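PDB 1O12: N-acetylglucosamine-6-phosphate deacetylase from Thermotoga maritima, which probably removes the acetyl group from N-acetylglucosamine 6-phosphate, as a metal-dependent hydrolase of the NagA family that binds one divalent cation per subunit. Local coordinates for residues S157-L162 and R180-S185. Residues are numbered along the deposited sequence; the frame is centred on the assembly and turned at random.
Sequences SPAKML and RDIVLS
Ile182 spans the shallow hollow along the flank between Ala159 and Leu162: its CD1 meets Ala159 CB at 3.8 Å, while CG2 reaches past the backbone N of Met161 to touch Leu162 CB. Its chi1 of -60° puts CG1 beside the backbone N, where it carries CD1 to Ala159, and leaves CG2 anti to that N, next to Leu162 CB. Leu184 CD2 lies 4.0 Å from Leu162 CB, the two leucines side by side and pointing the same way. An alanine in place of Ile182 removes CG1, CG2 and CD1 and would probably leave a gap beside Ala159 CB and Leu162 CB. Strands 159-164 and 183-186 are parallel neighbours in the TIM-type barrel of the amidohydrolases, Met161 paired with Val183 and Leu162 with Leu184; strand 121-127, which carries the iron ligand Glu127, flanks 159-164 on its other edge. Val183 N gives a nearly straight hydrogen bond to Lys160 O (2.8 Å, 171°), arriving from above the carbonyl plane; Leu162 N to Val183 O and Ser185 N to Leu162 O continue the ladder. On the face opposite Leu162 and Leu184, the selenomethionine Met161 bends at chi3 (-77°), bringing CE to 4.0 Å from Val183 CG1, and Arg206 touches both side chains. At the start of the pairing, the Lys160 chain, bent at chi2, crosses Asp181, where NZ makes a long, weak salt bridge to OD1 (3.4 Å). Two waters fill the widening seam there, one bridging Ala159 O and Arg180 O, the other Lys160 O and Asp181 O.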
loop_
_atom_site.group_PDB
_atom_site.type_symbol
_atom_site.label_atom_id
_atom_site.label_comp_id
_atom_site.label_asym_id
_atom_site.label_seq_id
_atom_site.Cartn_x
_atom_site.Cartn_y
_atom_site.Cartn_z
ATOM N N SER A 157 15.588 -18.531 -26.545
ATOM C CA SER A 157 16.861 -17.833 -26.436
ATOM C C SER A 157 17.059 -17.173 -27.779
ATOM O O SER A 157 16.845 -17.805 -28.811
ATOM C CB SER A 157 17.986 -18.829 -26.135
ATOM O OG SER A 157 19.087 -18.177 -25.533
ATOM N N PRO A 158 17.528 -15.917 -27.797
ATOM C CA PRO A 158 17.886 -15.109 -26.627
ATOM C C PRO A 158 16.808 -14.288 -25.885
ATOM O O PRO A 158 17.122 -13.288 -25.253
ATOM C CB PRO A 158 19.013 -14.232 -27.161
ATOM C CG PRO A 158 18.541 -13.924 -28.534
ATOM C CD PRO A 158 17.996 -15.270 -29.036
ATOM N N ALA A 159 15.548 -14.687 -25.964
ATOM C CA ALA A 159 14.540 -13.965 -25.197
ATOM C C ALA A 159 14.866 -14.326 -23.743
ATOM O O ALA A 159 15.223 -15.473 -23.452
ATOM C CB ALA A 159 13.140 -14.448 -25.553
ATOM N N LYS A 160 14.746 -13.366 -22.835
ATOM C CA LYS A 160 15.049 -13.631 -21.443
ATOM C C LYS A 160 13.923 -13.233 -20.537
ATOM O O LYS A 160 13.817 -13.726 -19.422
ATOM C CB LYS A 160 16.314 -12.891 -21.024
ATOM C CG LYS A 160 17.572 -13.456 -21.685
ATOM C CD LYS A 160 17.833 -14.899 -21.283
ATOM C CE LYS A 160 18.959 -15.544 -22.114
ATOM N NZ LYS A 160 19.169 -17.001 -21.838
HETATM N N MSE A 161 13.067 -12.347 -21.027
HETATM C CA MSE A 161 11.963 -11.851 -20.230
HETATM C C MSE A 161 10.803 -11.498 -21.138
HETATM O O MSE A 161 10.991 -11.161 -22.301
HETATM C CB MSE A 161 12.412 -10.626 -19.445
HETATM C CG MSE A 161 11.388 -10.133 -18.491
HETATM SE SE MSE A 161 12.068 -8.765 -17.297
HETATM C CE MSE A 161 13.094 -9.853 -16.045
ATOM N N LEU A 162 9.600 -11.542 -20.605
ATOM C CA LEU A 162 8.441 -11.254 -21.422
ATOM C C LEU A 162 7.374 -10.593 -20.586
ATOM O O LEU A 162 7.001 -11.128 -19.547
ATOM C CB LEU A 162 7.921 -12.577 -21.970
ATOM C CG LEU A 162 6.684 -12.841 -22.831
ATOM C CD1 LEU A 162 5.481 -12.031 -22.363
ATOM C CD2 LEU A 162 7.040 -12.579 -24.243
ATOM N N ARG A 180 12.047 -22.268 -20.691
ATOM C CA ARG A 180 13.030 -21.873 -21.702
ATOM C C ARG A 180 13.978 -20.774 -21.207
ATOM O O ARG A 180 14.648 -20.095 -22.013
ATOM C CB ARG A 180 12.327 -21.408 -22.973
ATOM C CG ARG A 180 11.307 -22.383 -23.465
ATOM C CD ARG A 180 10.612 -21.881 -24.710
ATOM N NE ARG A 180 9.412 -22.672 -24.935
ATOM C CZ ARG A 180 8.635 -22.572 -26.003
ATOM N NH1 ARG A 180 8.927 -21.707 -26.966
ATOM N NH2 ARG A 180 7.567 -23.348 -26.099
ATOM N N ASP A 181 14.038 -20.619 -19.883
ATOM C CA ASP A 181 14.914 -19.620 -19.261
ATOM C C ASP A 181 14.405 -18.217 -19.589
ATOM O O ASP A 181 15.177 -17.307 -19.870
ATOM C CB ASP A 181 16.359 -19.794 -19.755
ATOM C CG ASP A 181 17.395 -19.230 -18.776
ATOM O OD1 ASP A 181 18.586 -19.092 -19.169
ATOM O OD2 ASP A 181 17.030 -18.930 -17.611
ATOM N N ILE A 182 13.084 -18.076 -19.590
ATOM C CA ILE A 182 12.438 -16.796 -19.837
ATOM C C ILE A 182 11.605 -16.419 -18.594
ATOM O O ILE A 182 10.820 -17.232 -18.107
ATOM C CB ILE A 182 11.520 -16.867 -21.081
ATOM C CG1 ILE A 182 12.348 -17.233 -22.317
ATOM C CG2 ILE A 182 10.787 -15.545 -21.262
ATOM C CD1 ILE A 182 11.548 -17.277 -23.614
ATOM N N VAL A 183 11.814 -15.211 -18.069
ATOM C CA VAL A 183 11.072 -14.745 -16.905
ATOM C C VAL A 183 9.791 -14.034 -17.373
ATOM O O VAL A 183 9.853 -13.157 -18.236
ATOM C CB VAL A 183 11.908 -13.722 -16.045
ATOM C CG1 VAL A 183 11.026 -13.130 -14.931
ATOM C CG2 VAL A 183 13.153 -14.391 -15.434
ATOM N N LEU A 184 8.638 -14.427 -16.829
ATOM C CA LEU A 184 7.374 -13.770 -17.175
ATOM C C LEU A 184 7.120 -12.565 -16.259
ATOM O O LEU A 184 7.460 -12.587 -15.088
ATOM C CB LEU A 184 6.198 -14.747 -17.052
ATOM C CG LEU A 184 6.145 -15.848 -18.111
ATOM C CD1 LEU A 184 4.841 -16.626 -17.950
ATOM C CD2 LEU A 184 6.238 -15.220 -19.519
ATOM N N SER A 185 6.528 -11.509 -16.783
ATOM C CA SER A 185 6.260 -10.336 -15.960
ATOM C C SER A 185 4.906 -9.740 -16.343
ATOM O O SER A 185 4.618 -9.569 -17.525
ATOM C CB SER A 185 7.380 -9.279 -16.135
ATOM O OG SER A 185 7.397 -8.337 -15.051
HETATM O O HOH W 1 16.315 -18.242 -23.133
HETATM O O HOH W 2 15.707 -15.367 -18.014
#